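Local coordinates for Lin2722 protein (Listeria innocua, PDB 3DS8) that is of unknown function but has the alpha/beta-hydrolase fold and probably acts as a serine hydrolase, at residues A112-G117 / M158-K163; K163-V168 / P204-A209; D74-W79 / H101-L106; L124-A129 / E240-D245; E85-K88 / G92-Q95. One frame throughout, in Å; residues are numbered along the deposited sequence.

Followed from the N terminus, contact 3 opens first, on helix 73-91; contact 5, nested in its loop at the turn from that helix toward strand 95-101, closes first, and contact 3 closes at the start of helix 103-114, so pairing the two helices that strand 95-101 connects. Contact 1 then joins the end of helix 103-114 to helix 156-163, and contact 2, sharing Lys163, carries on to the loop before strand 209-216. Contact 4 spans the longest loop; it crosses contact 1 and encloses contact 2. Together they tie helices to each other, loops to each other, and, in contact 4, an inner strand to the chain after helix 229-240.

Contact 1. Residues A112-G117 / M158-K163; sequences AEDYAG and MDYFIK
Glu113 and Phe161 mark the closest passage of the two backbones, with their CA atoms 7.6 Å apart where the end of helix 103-114 meets helix 156-163. Side chains fill the gap, and both acidic residues of 112-117 reach across it. Glu113 has CG anti to its carbonyl carbon and an extended chain beyond, which pushes the carboxyl group into the backbone of the other helix. There OE2 lies 2.7 Å from the carbonyl O of Phe161, an approach of two oxygens which suggests that the acid may be protonated. Its partner oxygen, OE1, meets the edge of the Phe161 ring, 3.7 Å from CD1. Asp114, the next residue, makes the hydrogen bond of the contact. Its OD1 accepts a short hydrogen bond of 2.5 Å from Tyr160 OH, received on the syn side but 28° out of the carboxylate plane. The carboxylate and the phenol ring are turned almost at right angles to each other, their planes 81° apart, and OD1 comes in at the ring's edge. Tyr160 can deliver its hydroxyl because chi1 of -176° swings the ring out from the helix toward the acid. Aromatic rings close the apolar side: Tyr110 meets both Tyr160 and Phe161, and Phe202 packs on Phe161 as well. In alpha/beta-hydrolase terms, helix 103-114 is the one that follows the probable nucleophile turn, while helix 156-163 belongs to the excursion between strands 123-130 and 173-180, the place where many members of this fold carry their lid insertion.

Contact 2. Residues K163-V168 / P204-A209; sequences KNQTEV and PGSAKA
The carboxamide of Gln165 is met at its nitrogen, not over a face, by Ser206: NE2 and OG are 3.3 Å apart. That hydroxyl has a firmer partner in the carbonyl O of Phe202, to which it is hydrogen-bonded, and Phe202 also packs on Gln165. The contact pairs two connecting loops of the alpha/beta-hydrolase fold: residues 163-168 precede strand 173-180, while the loop 204-209 leads into strand 209-216, the parallel neighbour of that strand in the sheet. Gln165 begins a short 3-10 turn, in which Glu167 N bonds to Asn164 O and Val168 N to Gln165 O. Its CG takes the crowded position between backbone N and carbonyl carbon (chi1 71°), and with the extended chain beyond, this brings first CG and then the amide past Ser206 OG; CG and CB each lie 3.8 Å from that oxygen. Next to this the meeting is apolar. Val168 and Ser206 both send their CB atoms toward the opposite loop, and CG2 of Val168 rests 3.7 Å from CB of Ser206. The same methyl skirts the peptide nitrogen of Ala207 at 3.9 Å. In addition, CB of Ser206 is 3.5 Å from the carbonyl O of Gln165, so that the serine CB sits between Gln165, which opens the turn, and Val168, which follows it. Val168 and Gln165 also touch Glu113, linking the pair of loops to helix 103-114. One water completes the join by donating to two backbone carbonyls, at 2.8 Å to Val168 O and 3.0 Å to Ser206 O.

Contact 3. Residues D74-W79 / H101-L106; sequences DDWSKW and HSNGGL. With SO4 (sulfate ion), chain B.
Asn103, the residue that packs on the indole of Trp76, also makes the shortest sound polar bond here: its backbone N donates a 2.9 Å hydrogen bond, with an angle of 157°, to O3 of a sulfate that also binds Ser12 and His222. This is consistent with an oxyanion-hole role for that amide; the modelled distance between the sulfate and Ser102 OG is doubtfully short. Ser102, in a strained backbone conformation, fits the nucleophile elbow of a GxSxG sequence, and with His222 and Asp188 it probably forms a catalytic triad.

The side-chain nitrogen of Asn103, ND2, lies over the Trp76 ring and gives a weak hydrogen bond to the carbonyl O of Ala71. It is 3.2 Å above the indole plane, offset toward the rim, and its nearest ring atoms are CE3 and CZ3. Amide and ring planes are 66° apart: the amide stands steeply to the ring, its nitrogen nearest the face. A chi1 of -155°, with CG well away from the backbone N, turns the side chain of Asn103 onto the tryptophan. The rim of the same indole meets the helix backbone, with CZ3 3.6 Å from Gly104 N at the ring edge. Trp76 is itself tied down by a hydrogen bond from NE1 to Gln68 O and by stacking on Phe66.

Trp76 packs against Asn103 and Gly104, right after the probable nucleophile, where helix 73-91 lies on the first turn of helix 103-114, the two helices being joined in the chain by strand 95-101.

Contact 4. Residues L124-A129 / E240-D245; sequences LRKLVA and EKFKTD. With SO4 (sulfate ion), chain F.
A polar contact, bridged by a bound sulfate, joins Lys126 and Arg125 of strand 123-130 to Phe242 and Lys243 in the chain that leaves helix 229-240 for the edge strand 248-250. Its direct bond runs from Lys126 NZ to the carbonyl O of Phe242, 3.0 Å long, with a C=O...N angle of 146°. The lysine stretches out from the strand and folds only at its last torsion (chi4 -78°), which lays the ammonium against several acceptors at once. Besides Phe242 O it reaches Phe238 O, forms a salt bridge with Glu173, and donates to sulfate O3 at 3.2 Å; with three protons for four oxygens, it must share them. The Phe238 ring adds a cation-pi interaction.

Strand 123-130 is an inner strand of the alpha/beta-hydrolase sheet, hydrogen-bonded to 95-101 and 173-180, so this lysine ties the loop between helix 229-240 and strand 248-250 to an inner strand. Phe242 settles its ring nearly parallel to that of Phe238 and also meets Trp237; its CD2 lies 4.0 Å from Lys126 NZ.

The anion gathers the remaining positive charges. Lys243 bends at chi2 and gives O3 a weak bond, while Arg125 holds a guanidinium face toward the same oxygen. Arg125 NH1 and Lys243 NZ come within 3.6 Å of each other around it, and NH2 of the arginine is salt-bridged to Asp97. Probably taken up from the crystallisation liquor, the sulfate is gripped also from the backbone: Thr244 N donates to O2 at 3.0 Å, almost straight at 167°.

Contact 5. Residues E85-K88 / G92-Q95; sequences EDLK and GFTQ
Lys88 and Gly92 are pulled together at the close of helix 73-91, whereas the far side of the contact, at Thr94, is only grazed. On the tight side, Gly92 N donates to Lys88 O over a short 2.6 Å, although the bond is bent, with an N-H...O angle of 136°. Gly92 is the first residue to leave helical angles, and its positive phi of 84° turns the chain out of the helix in a conformation that suits glycine.

Past that turn, Phe93 folds back so that the edge of its ring meets Leu87. CG of Leu87 lies in the plane of the ring, 4.0 Å from CD2, and the leucine's two methyls straddle this edge near CE2 and CD2. Leu87 presents its branch there because CG stands opposite the backbone N (chi1 -173°). Phe49 and Tyr91 add to this apolar patch by touching Leu87 and Phe93 respectively.

The aliphatic part of Lys88 runs alongside the carbonyl O of Phe93, with CD 3.3 Å from that O. The oxygen is buried by the contact and has no polar partner in the model. Further out the grip slackens: Lys88 CE merely approaches Thr94 CG2 at 4.2 Å, and its NZ turns to the carbonyl O of Lys119. Gly92 and Thr94 themselves lie at the solvent. Such a glycine-ended helix, leading through a short loop into strand 95-101, is the helix-to-strand turn of a beta-alpha-beta crossover, the repeating unit of the alpha/beta-hydrolase fold.

Contact 1. Residues A112-G117 / M158-K163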
# COMPACT_ATOMS: atom_id res chain seq x y z
N ALA A 112 5.04 4.37 6.82
CA ALA A 112 5.46 3.30 7.69
C ALA A 112 6.84 3.55 8.27
O ALA A 112 7.10 3.23 9.46
CB ALA A 112 5.46 1.98 6.91
N GLU A 113 7.74 4.09 7.44
CA GLU A 113 9.09 4.37 7.90
C GLU A 113 9.24 5.65 8.69
O GLU A 113 10.14 5.73 9.55
CB GLU A 113 10.11 4.33 6.74
CG GLU A 113 10.32 2.91 6.22
CD GLU A 113 11.49 2.77 5.31
OE1 GLU A 113 11.96 3.81 4.78
OE2 GLU A 113 11.97 1.61 5.14
N ASP A 114 8.39 6.65 8.45
CA ASP A 114 8.64 7.97 8.95
C ASP A 114 7.83 8.27 10.19
O ASP A 114 8.21 9.14 10.95
CB ASP A 114 8.32 9.03 7.89
CG ASP A 114 9.32 9.05 6.75
OD1 ASP A 114 10.39 8.38 6.83
OD2 ASP A 114 9.02 9.71 5.74
N TYR A 115 6.71 7.59 10.40
CA TYR A 115 5.81 7.91 11.54
C TYR A 115 5.43 6.77 12.48
O TYR A 115 4.50 6.93 13.26
CB TYR A 115 4.52 8.55 11.01
CG TYR A 115 4.81 9.66 10.03
CD1 TYR A 115 5.56 10.75 10.41
CD2 TYR A 115 4.42 9.55 8.70
CE1 TYR A 115 5.87 11.75 9.48
CE2 TYR A 115 4.70 10.51 7.79
CZ TYR A 115 5.41 11.61 8.15
OH TYR A 115 5.69 12.58 7.21
N ALA A 116 6.12 5.63 12.42
CA ALA A 116 5.81 4.50 13.32
C ALA A 116 5.76 4.88 14.82
O ALA A 116 4.91 4.37 15.58
CB ALA A 116 6.81 3.34 13.07
N GLY A 117 6.64 5.78 15.26
CA GLY A 117 6.66 6.19 16.68
C GLY A 117 5.70 7.31 17.09
O GLY A 117 5.67 7.74 18.25
N MSE A 158 14.96 3.82 -3.23
CA MSE A 158 15.33 2.56 -2.60
C MSE A 158 16.36 2.77 -1.54
O MSE A 158 16.34 2.11 -0.51
CB MSE A 158 15.91 1.54 -3.59
CG MSE A 158 14.97 0.76 -4.31
SE MSE A 158 13.82 -0.32 -3.12
CE MSE A 158 14.97 -1.71 -2.34
N ASP A 159 17.34 3.65 -1.77
CA ASP A 159 18.36 3.90 -0.76
C ASP A 159 17.70 4.38 0.55
O ASP A 159 18.12 3.99 1.65
CB ASP A 159 19.38 4.97 -1.24
CG ASP A 159 20.29 4.48 -2.39
OD1 ASP A 159 20.46 3.27 -2.61
OD2 ASP A 159 20.88 5.38 -3.04
N TYR A 160 16.70 5.25 0.44
CA TYR A 160 15.99 5.78 1.59
C TYR A 160 15.28 4.64 2.33
O TYR A 160 15.39 4.52 3.54
CB TYR A 160 14.95 6.84 1.16
CG TYR A 160 14.24 7.50 2.33
CD1 TYR A 160 14.66 8.73 2.81
CD2 TYR A 160 13.14 6.90 2.93
CE1 TYR A 160 14.02 9.33 3.88
CE2 TYR A 160 12.51 7.48 3.99
CZ TYR A 160 12.94 8.69 4.46
OH TYR A 160 12.32 9.32 5.53
N PHE A 161 14.54 3.84 1.59
CA PHE A 161 13.76 2.72 2.17
C PHE A 161 14.68 1.74 2.92
O PHE A 161 14.37 1.28 4.02
CB PHE A 161 12.96 1.96 1.11
CG PHE A 161 11.80 2.73 0.51
CD1 PHE A 161 11.10 3.69 1.23
CD2 PHE A 161 11.43 2.48 -0.79
CE1 PHE A 161 10.02 4.37 0.67
CE2 PHE A 161 10.31 3.13 -1.39
CZ PHE A 161 9.62 4.08 -0.67
N ILE A 162 15.82 1.43 2.32
CA ILE A 162 16.83 0.58 2.97
C ILE A 162 17.41 1.20 4.22
O ILE A 162 17.50 0.54 5.26
CB ILE A 162 17.95 0.20 1.98
CG1 ILE A 162 17.38 -0.74 0.91
CG2 ILE A 162 19.14 -0.46 2.74
CD1 ILE A 162 18.23 -0.95 -0.33
N LYS A 163 17.80 2.47 4.12
CA LYS A 163 18.38 3.19 5.25
C LYS A 163 17.43 3.24 6.44
O LYS A 163 17.85 3.07 7.59
CB LYS A 163 18.78 4.62 4.82
CG LYS A 163 19.28 5.53 5.93
CD LYS A 163 19.83 6.83 5.38
CE LYS A 163 20.34 7.78 6.45
NZ LYS A 163 19.30 8.73 6.89

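Contact 2. Residues K163-V168 / P204-A209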
# COMPACT_ATOMS: atom_id res chain seq x y z
N LYS A 163 17.80 2.47 4.12
CA LYS A 163 18.38 3.19 5.25
C LYS A 163 17.43 3.24 6.44
O LYS A 163 17.85 3.07 7.59
CB LYS A 163 18.78 4.62 4.82
CG LYS A 163 19.28 5.53 5.93
CD LYS A 163 19.83 6.83 5.38
CE LYS A 163 20.34 7.78 6.45
NZ LYS A 163 19.30 8.73 6.89
N ASN A 164 16.16 3.44 6.17
CA ASN A 164 15.19 3.68 7.23
C ASN A 164 14.36 2.46 7.59
O ASN A 164 13.40 2.57 8.33
CB ASN A 164 14.33 4.87 6.85
CG ASN A 164 15.13 6.16 6.85
OD1 ASN A 164 15.43 6.74 5.80
ND2 ASN A 164 15.56 6.55 8.02
N GLN A 165 14.76 1.29 7.09
CA GLN A 165 14.00 0.07 7.34
C GLN A 165 13.84 -0.27 8.82
O GLN A 165 12.83 -0.86 9.21
CB GLN A 165 14.63 -1.11 6.60
CG GLN A 165 15.94 -1.60 7.15
CD GLN A 165 16.61 -2.62 6.22
OE1 GLN A 165 17.42 -2.27 5.37
NE2 GLN A 165 16.25 -3.87 6.39
N THR A 166 14.85 0.12 9.61
CA THR A 166 14.88 -0.07 11.07
C THR A 166 13.75 0.69 11.80
O THR A 166 13.44 0.38 12.96
CB THR A 166 16.26 0.43 11.68
OG1 THR A 166 16.22 0.38 13.10
CG2 THR A 166 16.58 1.89 11.31
N GLU A 167 13.15 1.66 11.12
CA GLU A 167 12.16 2.49 11.76
C GLU A 167 10.76 1.90 11.67
O GLU A 167 9.85 2.42 12.34
CB GLU A 167 12.16 3.89 11.15
CG GLU A 167 13.53 4.53 11.17
CD GLU A 167 14.08 4.68 12.56
OE1 GLU A 167 13.38 5.29 13.39
OE2 GLU A 167 15.19 4.17 12.82
N VAL A 168 10.56 0.84 10.88
CA VAL A 168 9.18 0.32 10.75
C VAL A 168 8.74 -0.31 12.06
O VAL A 168 9.56 -0.77 12.86
CB VAL A 168 8.97 -0.66 9.55
CG1 VAL A 168 9.49 -0.04 8.26
CG2 VAL A 168 9.63 -1.99 9.81
N PRO A 204 11.66 -7.81 4.97
CA PRO A 204 11.94 -9.00 5.80
C PRO A 204 12.84 -8.72 7.01
O PRO A 204 13.85 -8.08 6.85
CB PRO A 204 12.66 -9.94 4.82
CG PRO A 204 12.17 -9.50 3.45
CD PRO A 204 11.93 -8.04 3.54
N GLY A 205 12.47 -9.18 8.19
CA GLY A 205 13.31 -9.01 9.38
C GLY A 205 13.13 -7.64 10.04
O GLY A 205 13.70 -7.39 11.14
N SER A 206 12.46 -6.73 9.35
CA SER A 206 12.04 -5.43 9.90
C SER A 206 10.55 -5.54 10.27
O SER A 206 10.13 -5.29 11.39
CB SER A 206 12.28 -4.34 8.85
OG SER A 206 13.62 -4.39 8.34
N ALA A 207 9.76 -5.86 9.27
CA ALA A 207 8.33 -6.11 9.44
C ALA A 207 8.11 -7.48 10.06
O ALA A 207 8.96 -8.38 9.90
CB ALA A 207 7.67 -6.05 8.09
N LYS A 208 6.97 -7.66 10.72
CA LYS A 208 6.58 -8.96 11.23
C LYS A 208 6.31 -9.94 10.08
O LYS A 208 6.73 -11.10 10.14
CB LYS A 208 5.36 -8.85 12.13
CG LYS A 208 4.96 -10.17 12.71
CD LYS A 208 3.94 -10.02 13.75
CE LYS A 208 2.60 -9.65 13.18
NZ LYS A 208 1.55 -9.60 14.25
N ALA A 209 5.64 -9.47 9.04
CA ALA A 209 5.29 -10.32 7.93
C ALA A 209 5.61 -9.61 6.63
O ALA A 209 5.44 -8.40 6.50
CB ALA A 209 3.81 -10.68 7.97
O HOH W 1 11.17 -3.07 13.06

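Contact 3. Residues D74-W79 / H101-L106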
# COMPACT_ATOMS: atom_id res chain seq x y z
N ASP A 74 6.76 10.82 -1.49
CA ASP A 74 7.14 11.40 -0.20
C ASP A 74 6.35 12.66 0.12
O ASP A 74 6.03 12.90 1.30
CB ASP A 74 8.66 11.54 -0.00
CG ASP A 74 9.33 12.39 -1.01
OD1 ASP A 74 8.86 12.50 -2.15
OD2 ASP A 74 10.43 12.90 -0.66
N ASP A 75 5.97 13.44 -0.89
CA ASP A 75 5.01 14.54 -0.64
C ASP A 75 3.63 14.01 -0.20
O ASP A 75 3.02 14.52 0.79
CB ASP A 75 4.85 15.42 -1.85
CG ASP A 75 6.02 16.41 -2.00
OD1 ASP A 75 6.76 16.63 -1.03
OD2 ASP A 75 6.20 16.93 -3.07
N TRP A 76 3.17 12.97 -0.87
CA TRP A 76 1.92 12.31 -0.46
C TRP A 76 1.98 11.85 1.01
O TRP A 76 1.03 12.06 1.78
CB TRP A 76 1.60 11.12 -1.36
CG TRP A 76 0.95 11.49 -2.65
CD1 TRP A 76 0.81 12.72 -3.20
CD2 TRP A 76 0.36 10.56 -3.55
NE1 TRP A 76 0.15 12.62 -4.42
CE2 TRP A 76 -0.13 11.29 -4.65
CE3 TRP A 76 0.18 9.17 -3.51
CZ2 TRP A 76 -0.78 10.68 -5.74
CZ3 TRP A 76 -0.48 8.56 -4.58
CH2 TRP A 76 -0.93 9.32 -5.69
N SER A 77 3.07 11.20 1.40
CA SER A 77 3.20 10.73 2.78
C SER A 77 3.09 11.85 3.80
O SER A 77 2.45 11.68 4.84
CB SER A 77 4.51 10.01 2.94
OG SER A 77 4.68 9.51 4.25
N LYS A 78 3.76 12.98 3.54
CA LYS A 78 3.66 14.17 4.41
C LYS A 78 2.24 14.70 4.51
O LYS A 78 1.77 15.02 5.59
CB LYS A 78 4.58 15.28 3.90
CG LYS A 78 6.05 14.95 4.00
CD LYS A 78 6.89 16.14 3.53
CE LYS A 78 8.24 15.70 3.03
NZ LYS A 78 8.92 14.77 4.00
N TRP A 79 1.54 14.75 3.37
CA TRP A 79 0.15 15.22 3.36
C TRP A 79 -0.80 14.22 4.04
O TRP A 79 -1.74 14.61 4.76
CB TRP A 79 -0.31 15.53 1.95
CG TRP A 79 0.52 16.55 1.29
CD1 TRP A 79 1.23 17.56 1.88
CD2 TRP A 79 0.73 16.68 -0.12
NE1 TRP A 79 1.92 18.29 0.91
CE2 TRP A 79 1.61 17.77 -0.32
CE3 TRP A 79 0.27 15.98 -1.22
CZ2 TRP A 79 2.02 18.17 -1.60
CZ3 TRP A 79 0.70 16.37 -2.49
CH2 TRP A 79 1.52 17.47 -2.67
N HIS A 101 -2.46 1.57 -4.47
CA HIS A 101 -2.12 1.22 -5.84
C HIS A 101 -0.94 2.09 -6.26
O HIS A 101 -1.02 3.33 -6.16
CB HIS A 101 -3.34 1.48 -6.71
CG HIS A 101 -3.17 1.22 -8.17
ND1 HIS A 101 -2.41 0.18 -8.69
CD2 HIS A 101 -3.70 1.87 -9.23
CE1 HIS A 101 -2.49 0.23 -10.02
NE2 HIS A 101 -3.26 1.24 -10.37
N SER A 102 0.12 1.45 -6.73
CA SER A 102 1.27 2.09 -7.35
C SER A 102 1.88 3.17 -6.45
O SER A 102 2.34 2.85 -5.37
CB SER A 102 0.93 2.55 -8.78
OG SER A 102 2.17 2.76 -9.48
N ASN A 103 1.87 4.45 -6.86
CA ASN A 103 2.37 5.54 -6.00
C ASN A 103 1.76 5.54 -4.60
O ASN A 103 2.42 5.93 -3.62
CB ASN A 103 2.13 6.92 -6.67
CG ASN A 103 3.10 7.98 -6.20
OD1 ASN A 103 4.32 7.75 -6.26
ND2 ASN A 103 2.60 9.16 -5.74
N GLY A 104 0.52 5.11 -4.50
CA GLY A 104 -0.15 5.02 -3.18
C GLY A 104 0.49 4.07 -2.24
O GLY A 104 0.57 4.33 -1.02
N GLY A 105 0.94 2.94 -2.76
CA GLY A 105 1.75 2.00 -1.94
C GLY A 105 3.10 2.57 -1.50
O GLY A 105 3.54 2.31 -0.38
N LEU A 106 3.74 3.39 -2.34
CA LEU A 106 4.97 4.07 -1.97
C LEU A 106 4.74 5.10 -0.84
O LEU A 106 5.51 5.19 0.08
CB LEU A 106 5.65 4.73 -3.15
CG LEU A 106 6.01 3.83 -4.35
CD1 LEU A 106 6.61 4.64 -5.50
CD2 LEU A 106 6.92 2.72 -3.83
S SO4 B . 2.23 5.40 -10.46
O1 SO4 B . 3.38 4.62 -9.95
O2 SO4 B . 1.51 4.67 -11.48
O3 SO4 B . 1.27 5.68 -9.39
O4 SO4 B . 2.77 6.67 -11.04

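Contact 4. Residues L124-A129 / E240-D245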
# COMPACT_ATOMS: atom_id res chain seq x y z
N LEU A 124 0.47 2.30 11.23
CA LEU A 124 0.13 1.38 10.12
C LEU A 124 0.42 -0.05 10.58
O LEU A 124 1.46 -0.33 11.14
CB LEU A 124 0.96 1.70 8.88
CG LEU A 124 0.56 1.13 7.55
CD1 LEU A 124 -0.87 1.53 7.14
CD2 LEU A 124 1.61 1.63 6.50
N ARG A 125 -0.55 -0.92 10.40
CA ARG A 125 -0.46 -2.30 10.77
C ARG A 125 -0.24 -3.17 9.52
O ARG A 125 0.85 -3.70 9.31
CB ARG A 125 -1.70 -2.72 11.55
CG ARG A 125 -1.65 -4.19 12.01
CD ARG A 125 -2.93 -4.67 12.64
NE ARG A 125 -4.05 -4.73 11.70
CZ ARG A 125 -5.16 -5.42 11.93
NH1 ARG A 125 -5.30 -6.11 13.07
NH2 ARG A 125 -6.11 -5.45 11.04
N LYS A 126 -1.26 -3.31 8.69
CA LYS A 126 -1.12 -4.06 7.42
C LYS A 126 -0.94 -3.06 6.30
O LYS A 126 -1.65 -2.05 6.25
CB LYS A 126 -2.34 -4.89 7.15
CG LYS A 126 -2.54 -6.01 8.18
CD LYS A 126 -3.87 -6.66 7.99
CE LYS A 126 -4.15 -7.72 8.98
NZ LYS A 126 -3.48 -9.01 8.73
N LEU A 127 -0.02 -3.33 5.39
CA LEU A 127 0.31 -2.48 4.26
C LEU A 127 0.28 -3.35 3.01
O LEU A 127 1.08 -4.28 2.88
CB LEU A 127 1.71 -1.88 4.39
CG LEU A 127 2.17 -0.75 3.47
CD1 LEU A 127 3.55 -0.22 3.99
CD2 LEU A 127 2.21 -1.19 1.99
N VAL A 128 -0.67 -3.09 2.12
CA VAL A 128 -0.75 -3.75 0.82
C VAL A 128 -0.35 -2.77 -0.29
O VAL A 128 -0.90 -1.65 -0.43
CB VAL A 128 -2.17 -4.31 0.53
CG1 VAL A 128 -2.22 -5.03 -0.85
CG2 VAL A 128 -2.65 -5.27 1.63
N ALA A 129 0.70 -3.15 -1.02
CA ALA A 129 1.23 -2.33 -2.12
C ALA A 129 1.00 -3.06 -3.45
O ALA A 129 1.47 -4.18 -3.59
CB ALA A 129 2.74 -2.04 -1.90
N GLU A 240 -8.28 -9.73 6.19
CA GLU A 240 -9.33 -10.30 7.00
C GLU A 240 -9.07 -11.70 7.51
O GLU A 240 -9.72 -12.11 8.43
CB GLU A 240 -10.66 -10.25 6.24
CG GLU A 240 -11.12 -8.82 5.92
CD GLU A 240 -11.27 -7.91 7.12
OE1 GLU A 240 -11.63 -8.40 8.20
OE2 GLU A 240 -11.02 -6.68 6.95
N LYS A 241 -8.15 -12.43 6.89
CA LYS A 241 -7.91 -13.86 7.21
C LYS A 241 -6.52 -14.12 7.74
O LYS A 241 -6.35 -14.91 8.69
CB LYS A 241 -8.18 -14.74 5.98
CG LYS A 241 -9.60 -14.67 5.49
CD LYS A 241 -10.55 -15.14 6.54
CE LYS A 241 -11.96 -15.36 6.03
NZ LYS A 241 -12.75 -16.13 7.00
N PHE A 242 -5.53 -13.45 7.16
CA PHE A 242 -4.15 -13.63 7.56
C PHE A 242 -3.91 -13.08 8.97
O PHE A 242 -4.17 -11.91 9.24
CB PHE A 242 -3.19 -12.96 6.57
CG PHE A 242 -1.74 -13.05 7.00
CD1 PHE A 242 -1.10 -14.25 7.00
CD2 PHE A 242 -1.05 -11.92 7.42
CE1 PHE A 242 0.24 -14.37 7.40
CE2 PHE A 242 0.29 -12.02 7.84
CZ PHE A 242 0.93 -13.24 7.81
N LYS A 243 -3.37 -13.93 9.83
CA LYS A 243 -3.05 -13.50 11.18
C LYS A 243 -1.77 -14.23 11.58
O LYS A 243 -1.61 -15.40 11.26
CB LYS A 243 -4.19 -13.88 12.14
CG LYS A 243 -5.54 -13.13 11.93
CD LYS A 243 -5.64 -11.80 12.76
CE LYS A 243 -6.83 -10.85 12.35
NZ LYS A 243 -6.74 -9.41 12.93
N THR A 244 -0.86 -13.54 12.25
CA THR A 244 0.37 -14.21 12.72
C THR A 244 0.89 -13.47 13.94
O THR A 244 0.74 -12.26 14.06
CB THR A 244 1.49 -14.28 11.59
OG1 THR A 244 2.56 -15.16 12.02
CG2 THR A 244 2.04 -12.89 11.27
N ASP A 245 1.44 -14.22 14.87
CA ASP A 245 2.28 -13.63 15.91
C ASP A 245 3.76 -13.87 15.63
O ASP A 245 4.62 -13.10 16.11
CB ASP A 245 1.88 -14.20 17.26
CG ASP A 245 0.48 -13.78 17.65
OD1 ASP A 245 0.13 -12.60 17.41
OD2 ASP A 245 -0.25 -14.64 18.20
S SO4 F . -2.52 -9.53 12.67
O1 SO4 F . -2.87 -9.65 14.10
O2 SO4 F . -1.54 -10.63 12.41
O3 SO4 F . -3.73 -9.65 11.82
O4 SO4 F . -2.03 -8.17 12.37

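Contact 5. Residues E85-K88 / G92-Q95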
# COMPACT_ATOMS: atom_id res chain seq x y z
N GLU A 85 -3.49 12.95 11.28
CA GLU A 85 -3.58 13.64 12.58
C GLU A 85 -5.04 14.06 12.82
O GLU A 85 -5.56 13.92 13.92
CB GLU A 85 -2.65 14.86 12.68
CG GLU A 85 -1.20 14.49 12.73
CD GLU A 85 -0.26 15.70 12.56
OE1 GLU A 85 -0.58 16.64 11.81
OE2 GLU A 85 0.84 15.68 13.16
N ASP A 86 -5.70 14.55 11.77
CA ASP A 86 -7.10 14.97 11.91
C ASP A 86 -8.02 13.77 12.09
O ASP A 86 -8.95 13.83 12.92
CB ASP A 86 -7.54 15.76 10.67
CG ASP A 86 -6.97 17.14 10.63
OD1 ASP A 86 -6.46 17.63 11.67
OD2 ASP A 86 -7.08 17.78 9.56
N LEU A 87 -7.78 12.70 11.34
CA LEU A 87 -8.60 11.48 11.49
C LEU A 87 -8.53 10.93 12.91
O LEU A 87 -9.56 10.61 13.50
CB LEU A 87 -8.15 10.40 10.52
CG LEU A 87 -9.03 9.14 10.46
CD1 LEU A 87 -10.51 9.45 10.00
CD2 LEU A 87 -8.41 8.08 9.58
N LYS A 88 -7.31 10.85 13.45
CA LYS A 88 -7.12 10.31 14.80
C LYS A 88 -7.74 11.27 15.83
O LYS A 88 -8.36 10.84 16.82
CB LYS A 88 -5.65 10.04 15.12
CG LYS A 88 -5.45 9.31 16.49
CD LYS A 88 -4.07 8.71 16.69
CE LYS A 88 -3.97 7.94 18.01
NZ LYS A 88 -3.74 8.91 19.08
N GLY A 92 -9.96 8.79 17.07
CA GLY A 92 -9.12 8.10 18.06
C GLY A 92 -8.39 6.80 17.66
O GLY A 92 -7.69 6.23 18.49
N PHE A 93 -8.49 6.40 16.38
CA PHE A 93 -7.93 5.15 15.90
C PHE A 93 -6.44 5.09 16.23
O PHE A 93 -5.69 5.95 15.80
CB PHE A 93 -8.05 5.02 14.38
CG PHE A 93 -9.45 5.13 13.83
CD1 PHE A 93 -10.47 4.32 14.31
CD2 PHE A 93 -9.75 6.03 12.82
CE1 PHE A 93 -11.77 4.41 13.77
CE2 PHE A 93 -11.03 6.12 12.27
CZ PHE A 93 -12.05 5.32 12.77
N THR A 94 -6.00 4.05 16.92
CA THR A 94 -4.57 3.96 17.22
C THR A 94 -3.79 3.19 16.15
O THR A 94 -2.57 3.34 16.07
CB THR A 94 -4.35 3.31 18.57
OG1 THR A 94 -5.00 2.05 18.58
CG2 THR A 94 -4.94 4.19 19.68
N GLN A 95 -4.49 2.35 15.38
CA GLN A 95 -3.93 1.59 14.24
C GLN A 95 -4.80 1.77 13.02
O GLN A 95 -5.98 2.05 13.14
CB GLN A 95 -3.89 0.10 14.54
CG GLN A 95 -3.08 -0.29 15.75
CD GLN A 95 -3.00 -1.79 15.89
OE1 GLN A 95 -3.92 -2.43 16.40
NE2 GLN A 95 -1.91 -2.35 15.42